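Local coordinates for protein NUDIX hydrolase (Alicyclobacillus acidocaldarius subsp. acidocaldarius, PDB 3QSJ) that probably hydrolyses phosphorus-containing anhydrides, such as nucleoside diphosphates linked to another moiety, with the help of a divalent metal ion, at residues P45-A57 against P73-E86. Sequence-based numbering, arbitrary orientation.
With CA (calcium ion), chain B.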
ATOM      1  N   PRO A  45      -2.017  -3.553  -1.438  1.00 14.69           N
ATOM      2  CA  PRO A  45      -2.811  -2.441  -1.984  1.00 16.54           C
ATOM      3  C   PRO A  45      -1.922  -1.423  -2.669  1.00 17.96           C
ATOM      4  O   PRO A  45      -0.791  -1.184  -2.221  1.00 16.86           O
ATOM      5  CB  PRO A  45      -3.480  -1.827  -0.715  1.00 18.75           C
ATOM      6  CG  PRO A  45      -3.552  -2.984   0.257  1.00 21.12           C
ATOM      7  CD  PRO A  45      -2.197  -3.690   0.029  1.00 15.65           C
ATOM      8  N   GLY A  46      -2.393  -0.865  -3.770  1.00 14.97           N
ATOM      9  CA  GLY A  46      -1.570   0.105  -4.500  1.00 15.62           C
ATOM     10  C   GLY A  46      -2.169   0.495  -5.821  1.00 20.06           C
ATOM     11  O   GLY A  46      -3.274   0.062  -6.169  1.00 20.32           O
ATOM     12  N   GLY A  47      -1.469   1.313  -6.570  1.00 15.58           N
ATOM     13  CA  GLY A  47      -1.992   1.679  -7.876  1.00 16.18           C
ATOM     14  C   GLY A  47      -1.298   2.897  -8.417  1.00 17.81           C
ATOM     15  O   GLY A  47      -0.328   3.398  -7.841  1.00 16.65           O
ATOM     16  N   ALA A  48      -1.821   3.374  -9.519  1.00 19.33           N
ATOM     17  CA  ALA A  48      -1.228   4.458 -10.297  1.00 18.45           C
ATOM     18  C   ALA A  48      -1.376   5.748  -9.566  1.00 19.40           C
ATOM     19  O   ALA A  48      -2.419   6.029  -8.935  1.00 19.88           O
ATOM     20  CB  ALA A  48      -1.904   4.538 -11.695  1.00 20.27           C
ATOM     21  N   ALA A  49      -0.331   6.600  -9.707  1.00 17.40           N
ATOM     22  CA  ALA A  49      -0.362   7.949  -9.168  1.00 17.95           C
ATOM     23  C   ALA A  49      -1.507   8.761  -9.792  1.00 24.61           C
ATOM     24  O   ALA A  49      -1.821   8.589 -10.975  1.00 24.90           O
ATOM     25  CB  ALA A  49       0.984   8.671  -9.434  1.00 19.89           C
ATOM     26  N   ASP A  50      -2.123   9.646  -8.996  1.00 22.26           N
ATOM     27  CA  ASP A  50      -3.201  10.568  -9.441  1.00 23.50           C
ATOM     28  C   ASP A  50      -2.713  12.011  -9.171  1.00 26.56           C
ATOM     29  O   ASP A  50      -1.967  12.205  -8.201  1.00 21.84           O
ATOM     30  CB  ASP A  50      -4.474  10.283  -8.626  1.00 26.28           C
ATOM     31  CG  ASP A  50      -5.693  11.190  -8.912  1.00 36.85           C
ATOM     32  OD1 ASP A  50      -6.425  10.916  -9.894  1.00 41.81           O
ATOM     33  OD2 ASP A  50      -5.858  12.227  -8.200  1.00 32.98           O
ATOM     34  N   PRO A  51      -3.171  13.031  -9.936  1.00 27.26           N
ATOM     35  CA  PRO A  51      -2.697  14.420  -9.686  1.00 27.63           C
ATOM     36  C   PRO A  51      -2.954  14.915  -8.276  1.00 28.50           C
ATOM     37  O   PRO A  51      -2.119  15.650  -7.758  1.00 29.50           O
ATOM     38  CB  PRO A  51      -3.503  15.259 -10.683  1.00 31.14           C
ATOM     39  CG  PRO A  51      -3.813  14.287 -11.826  1.00 35.79           C
ATOM     40  CD  PRO A  51      -4.009  12.952 -11.161  1.00 30.97           C
ATOM     41  N   SER A  52      -4.101  14.528  -7.637  1.00 24.26           N
ATOM     42  CA  SER A  52      -4.374  15.042  -6.275  1.00 23.93           C
ATOM     43  C   SER A  52      -3.374  14.496  -5.249  1.00 23.19           C
ATOM     44  O   SER A  52      -3.356  14.998  -4.135  1.00 20.87           O
ATOM     45  CB  SER A  52      -5.810  14.754  -5.817  1.00 28.54           C
ATOM     46  OG  SER A  52      -6.081  13.356  -5.748  1.00 32.42           O
ATOM     47  N   ASP A  53      -2.580  13.435  -5.600  1.00 20.14           N
ATOM     48  CA  ASP A  53      -1.634  12.858  -4.634  1.00 17.54           C
ATOM     49  C   ASP A  53      -0.543  13.873  -4.251  1.00 17.69           C
ATOM     50  O   ASP A  53      -0.303  14.070  -3.052  1.00 17.04           O
ATOM     51  CB  ASP A  53      -1.020  11.538  -5.129  1.00 17.36           C
ATOM     52  CG  ASP A  53      -2.089  10.464  -5.300  1.00 19.06           C
ATOM     53  OD1 ASP A  53      -3.189  10.617  -4.698  1.00 21.75           O
ATOM     54  OD2 ASP A  53      -1.850   9.506  -6.063  1.00 18.88           O
ATOM     55  N   ALA A  54       0.084  14.540  -5.257  1.00 18.61           N
ATOM     56  CA  ALA A  54       1.098  15.545  -4.949  1.00 18.94           C
ATOM     57  C   ALA A  54       0.461  16.746  -4.238  1.00 22.32           C
ATOM     58  O   ALA A  54       1.089  17.309  -3.348  1.00 21.63           O
ATOM     59  CB  ALA A  54       1.776  16.007  -6.229  1.00 21.02           C
ATOM     60  N   GLU A  55      -0.819  17.041  -4.522  1.00 18.79           N
ATOM     61  CA  GLU A  55      -1.489  18.192  -3.852  1.00 20.79           C
ATOM     62  C   GLU A  55      -1.647  17.892  -2.341  1.00 22.36           C
ATOM     63  O   GLU A  55      -1.296  18.718  -1.479  1.00 22.43           O
ATOM     64  CB  GLU A  55      -2.866  18.442  -4.466  1.00 22.94           C
ATOM     65  CG  GLU A  55      -2.829  18.890  -5.923  1.00 28.91           C
ATOM     66  CD  GLU A  55      -4.184  19.299  -6.461  1.00 58.05           C
ATOM     67  OE1 GLU A  55      -5.063  18.417  -6.605  1.00 56.20           O
ATOM     68  OE2 GLU A  55      -4.365  20.503  -6.747  1.00 64.84           O
HETATM   69  N   MSE A  56      -2.110  16.656  -2.019  1.00 16.57           N
HETATM   70  CA  MSE A  56      -2.235  16.227  -0.633  1.00 14.28           C
HETATM   71  C   MSE A  56      -0.859  16.110   0.035  1.00 17.87           C
HETATM   72  O   MSE A  56      -0.743  16.429   1.222  1.00 18.00           O
HETATM   73  CB  MSE A  56      -2.939  14.859  -0.553  1.00 14.17           C
HETATM   74  CG  MSE A  56      -4.448  14.988  -0.848  1.00 17.93           C
HETATM   75 SE   MSE A  56      -5.332  13.270  -0.553  0.60 19.87          SE
HETATM   76  CE  MSE A  56      -4.961  12.503  -2.409  1.00 18.61           C
ATOM     77  N   ALA A  57       0.175  15.747  -0.732  1.00 17.58           N
ATOM     78  CA  ALA A  57       1.495  15.633  -0.120  1.00 16.79           C
ATOM     79  C   ALA A  57       1.999  17.000   0.394  1.00 20.55           C
ATOM     80  O   ALA A  57       2.746  17.041   1.377  1.00 20.20           O
ATOM     81  CB  ALA A  57       2.482  15.002  -1.069  1.00 19.70           C
ATOM     82  N   PRO A  73       7.154  11.926  -1.268  1.00 15.10           N
ATOM     83  CA  PRO A  73       5.940  12.302  -0.489  1.00 15.40           C
ATOM     84  C   PRO A  73       4.690  12.083  -1.316  1.00 15.98           C
ATOM     85  O   PRO A  73       3.750  11.513  -0.790  1.00 18.14           O
ATOM     86  CB  PRO A  73       6.140  13.804  -0.195  1.00 17.64           C
ATOM     87  CG  PRO A  73       7.691  13.928  -0.089  1.00 20.07           C
ATOM     88  CD  PRO A  73       8.154  13.033  -1.275  1.00 16.92           C
ATOM     89  N   ALA A  74       4.662  12.512  -2.585  1.00 15.22           N
ATOM     90  CA  ALA A  74       3.451  12.294  -3.406  1.00 15.03           C
ATOM     91  C   ALA A  74       3.171  10.808  -3.560  1.00 15.35           C
ATOM     92  O   ALA A  74       2.018  10.408  -3.471  1.00 15.75           O
ATOM     93  CB  ALA A  74       3.601  12.914  -4.796  1.00 18.00           C
ATOM     94  N   LEU A  75       4.198   9.987  -3.836  1.00 14.85           N
ATOM     95  CA  LEU A  75       3.969   8.529  -4.022  1.00 14.67           C
ATOM     96  C   LEU A  75       3.525   7.835  -2.715  1.00 16.32           C
ATOM     97  O   LEU A  75       2.729   6.891  -2.766  1.00 16.62           O
ATOM     98  CB  LEU A  75       5.226   7.879  -4.681  1.00 15.32           C
ATOM     99  CG  LEU A  75       5.269   8.294  -6.166  1.00 18.16           C
ATOM    100  CD1 LEU A  75       6.577   7.958  -6.798  1.00 19.85           C
ATOM    101  CD2 LEU A  75       4.161   7.581  -6.962  1.00 16.29           C
ATOM    102  N   ALA A  76       3.969   8.351  -1.548  1.00 14.61           N
ATOM    103  CA  ALA A  76       3.515   7.837  -0.232  1.00 15.06           C
ATOM    104  C   ALA A  76       2.018   8.062  -0.140  1.00 17.16           C
ATOM    105  O   ALA A  76       1.274   7.153   0.235  1.00 17.40           O
ATOM    106  CB  ALA A  76       4.211   8.546   0.931  1.00 14.62           C
ATOM    107  N   VAL A  77       1.579   9.230  -0.567  1.00 15.52           N
ATOM    108  CA  VAL A  77       0.156   9.556  -0.633  1.00 14.97           C
ATOM    109  C   VAL A  77      -0.584   8.622  -1.589  1.00 16.44           C
ATOM    110  O   VAL A  77      -1.656   8.098  -1.230  1.00 15.71           O
ATOM    111  CB  VAL A  77      -0.072  11.064  -0.942  1.00 18.14           C
ATOM    112  CG1 VAL A  77      -1.553  11.315  -1.226  1.00 19.02           C
ATOM    113  CG2 VAL A  77       0.365  11.915   0.280  1.00 16.86           C
ATOM    114  N   THR A  78      -0.012   8.369  -2.778  1.00 15.65           N
ATOM    115  CA  THR A  78      -0.631   7.447  -3.752  1.00 15.35           C
ATOM    116  C   THR A  78      -0.885   6.135  -3.030  1.00 15.65           C
ATOM    117  O   THR A  78      -1.958   5.592  -3.102  1.00 16.46           O
ATOM    118  CB  THR A  78       0.308   7.234  -4.980  1.00 15.63           C
ATOM    119  OG1 THR A  78       0.519   8.501  -5.617  1.00 16.93           O
ATOM    120  CG2 THR A  78      -0.228   6.119  -5.935  1.00 14.65           C
ATOM    121  N   ALA A  79       0.120   5.628  -2.333  1.00 15.15           N
ATOM    122  CA  ALA A  79       0.000   4.346  -1.630  1.00 16.30           C
ATOM    123  C   ALA A  79      -1.101   4.351  -0.560  1.00 18.89           C
ATOM    124  O   ALA A  79      -1.908   3.411  -0.494  1.00 17.75           O
ATOM    125  CB  ALA A  79       1.345   3.960  -1.034  1.00 16.13           C
ATOM    126  N   LEU A  80      -1.157   5.422   0.223  1.00 16.02           N
ATOM    127  CA  LEU A  80      -2.152   5.575   1.307  1.00 15.19           C
ATOM    128  C   LEU A  80      -3.547   5.695   0.697  1.00 17.86           C
ATOM    129  O   LEU A  80      -4.505   5.100   1.217  1.00 15.46           O
ATOM    130  CB  LEU A  80      -1.797   6.811   2.127  1.00 13.96           C
ATOM    131  CG  LEU A  80      -0.599   6.580   3.054  1.00 15.45           C
ATOM    132  CD1 LEU A  80       0.052   7.925   3.424  1.00 17.34           C
ATOM    133  CD2 LEU A  80      -1.006   5.718   4.261  1.00 16.43           C
ATOM    134  N   ARG A  81      -3.677   6.455  -0.364  1.00 14.34           N
ATOM    135  CA  ARG A  81      -4.994   6.625  -0.991  1.00 14.64           C
ATOM    136  C   ARG A  81      -5.540   5.289  -1.548  1.00 18.78           C
ATOM    137  O   ARG A  81      -6.721   4.997  -1.382  1.00 18.66           O
ATOM    138  CB  ARG A  81      -4.936   7.672  -2.138  1.00 16.83           C
ATOM    139  CG  ARG A  81      -6.282   7.751  -2.952  1.00 17.36           C
ATOM    140  CD  ARG A  81      -6.235   8.761  -4.129  1.00 17.72           C
ATOM    141  NE  ARG A  81      -5.047   8.549  -4.977  1.00 16.21           N
ATOM    142  CZ  ARG A  81      -4.874   7.539  -5.823  1.00 25.67           C
ATOM    143  NH1 ARG A  81      -5.837   6.616  -5.989  1.00 17.66           N
ATOM    144  NH2 ARG A  81      -3.741   7.438  -6.521  1.00 21.75           N
ATOM    145  N   GLU A  82      -4.693   4.559  -2.282  1.00 15.11           N
ATOM    146  CA  GLU A  82      -5.046   3.292  -2.945  1.00 16.13           C
ATOM    147  C   GLU A  82      -5.426   2.268  -1.871  1.00 18.07           C
ATOM    148  O   GLU A  82      -6.401   1.520  -2.032  1.00 16.99           O
ATOM    149  CB  GLU A  82      -3.848   2.803  -3.764  1.00 17.65           C
ATOM    150  CG  GLU A  82      -3.626   3.617  -5.035  1.00 18.03           C
ATOM    151  CD  GLU A  82      -4.605   3.365  -6.180  1.00 26.02           C
ATOM    152  OE1 GLU A  82      -5.203   2.264  -6.216  1.00 22.88           O
ATOM    153  OE2 GLU A  82      -4.695   4.216  -7.097  1.00 24.76           O
ATOM    154  N   THR A  83      -4.726   2.312  -0.714  1.00 16.25           N
ATOM    155  CA  THR A  83      -5.032   1.425   0.393  1.00 15.49           C
ATOM    156  C   THR A  83      -6.448   1.733   0.948  1.00 16.50           C
ATOM    157  O   THR A  83      -7.214   0.809   1.237  1.00 17.32           O
ATOM    158  CB  THR A  83      -3.952   1.542   1.492  1.00 18.23           C
ATOM    159  OG1 THR A  83      -2.695   1.133   0.911  1.00 16.16           O
ATOM    160  CG2 THR A  83      -4.256   0.648   2.684  1.00 16.94           C
ATOM    161  N   ALA A  84      -6.793   3.031   1.089  1.00 16.91           N
ATOM    162  CA  ALA A  84      -8.107   3.404   1.639  1.00 16.47           C
ATOM    163  C   ALA A  84      -9.171   2.899   0.680  1.00 18.71           C
ATOM    164  O   ALA A  84     -10.204   2.353   1.103  1.00 18.45           O
ATOM    165  CB  ALA A  84      -8.186   4.933   1.786  1.00 17.63           C
ATOM    166  N   GLU A  85      -8.917   3.053  -0.620  1.00 16.02           N
ATOM    167  CA  GLU A  85      -9.904   2.608  -1.612  1.00 16.87           C
ATOM    168  C   GLU A  85     -10.113   1.111  -1.545  1.00 19.75           C
ATOM    169  O   GLU A  85     -11.229   0.655  -1.682  1.00 20.57           O
ATOM    170  CB  GLU A  85      -9.421   2.943  -3.039  1.00 18.70           C
ATOM    171  CG  GLU A  85      -9.361   4.438  -3.318  1.00 18.55           C
ATOM    172  CD  GLU A  85      -8.731   4.763  -4.660  1.00 25.31           C
ATOM    173  OE1 GLU A  85      -8.460   3.814  -5.428  1.00 28.32           O
ATOM    174  OE2 GLU A  85      -8.488   5.957  -4.937  1.00 20.79           O
ATOM    175  N   GLU A  86      -9.019   0.348  -1.386  1.00 17.12           N
ATOM    176  CA  GLU A  86      -9.084  -1.105  -1.489  1.00 17.36           C
ATOM    177  C   GLU A  86      -9.568  -1.799  -0.236  1.00 20.32           C
ATOM    178  O   GLU A  86     -10.360  -2.744  -0.342  1.00 20.32           O
ATOM    179  CB  GLU A  86      -7.678  -1.601  -1.915  1.00 18.02           C
ATOM    180  CG  GLU A  86      -7.380  -1.254  -3.355  1.00 17.50           C
ATOM    181  CD  GLU A  86      -6.038  -1.797  -3.784  1.00 25.55           C
ATOM    182  OE1 GLU A  86      -5.762  -2.988  -3.512  1.00 25.37           O
ATOM    183  OE2 GLU A  86      -5.300  -1.046  -4.459  1.00 22.31           O
TER
HETATM  184 CA    CA B 230      -5.576  -0.054  -6.458  1.00 19.08          CA
HETATM  185  O   HOH W   1      -7.716   1.040  -5.833  1.00 25.92           O
HETATM  186  O   HOH W   2      -5.717   0.621  -8.681  1.00 28.03           O
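Asp53 and Arg81 form a side-on salt bridge: NE of Arg81 donates to Asp53 OD1 at 2.8 Å and its NH2 to Asp53 OD2, each on a syn lone pair, with carboxylate and guanidinium only 4° apart in plane. A bend in the arginine chain at chi3 (50°) swings the guanidinium across toward Asp53 and Ala48 O. Its edge also serves Ala48 O through NH2 and Glu85 OE2 through NH1, which reaches Glu82 OE2 as well, tilted from the plane. Replacing Arg81 by a leucine would probably leave the carboxylates of Asp53, Glu82 and Glu85 without their shared positive mate, Glu82 then being held by calcium through OE1 but no longer steadied at OE2.

Asp53 OD2 takes two further bonds, from Thr78 OG1 at 2.6 Å and from Asp50 N, both reaching it from outside the carboxylate plane. The latter belongs to a capping box, completed by Asp50 OD2, which accepts from Ser52 N at the start of helix 51-58.

Strand 42-48 and helix 72-87 carry the Nudix box, a loop-helix-loop motif whose REXXEE portion supplies Arg81, Glu82, Glu85 and Glu86. Calcium is bound by Gly46 O at 2.3 Å, Glu82 OE1 and Glu86 OE2, together with two waters. Gly46 N also donates to Glu86 OE2 (3.0 Å), from above the carboxylate plane. Gly47, with no side chain, lets Glu82 lie close against the strand, its CG 3.5 Å from Gly47 N.

Apolar contacts join segments 51-57 and 73-86, whose axes make an angle of 114°. Ala54 CA meets Ala74 CB at 3.6 Å, Ala57 CB sits over the backbone between Pro73 and Ala74, and Val77 places CG2 against Ala57 and CG1 against the selenomethionine methyl CE of Met56 (3.8 Å). Leu120, Ser121 and Leu124 of helix 119-125 also pack on Met56.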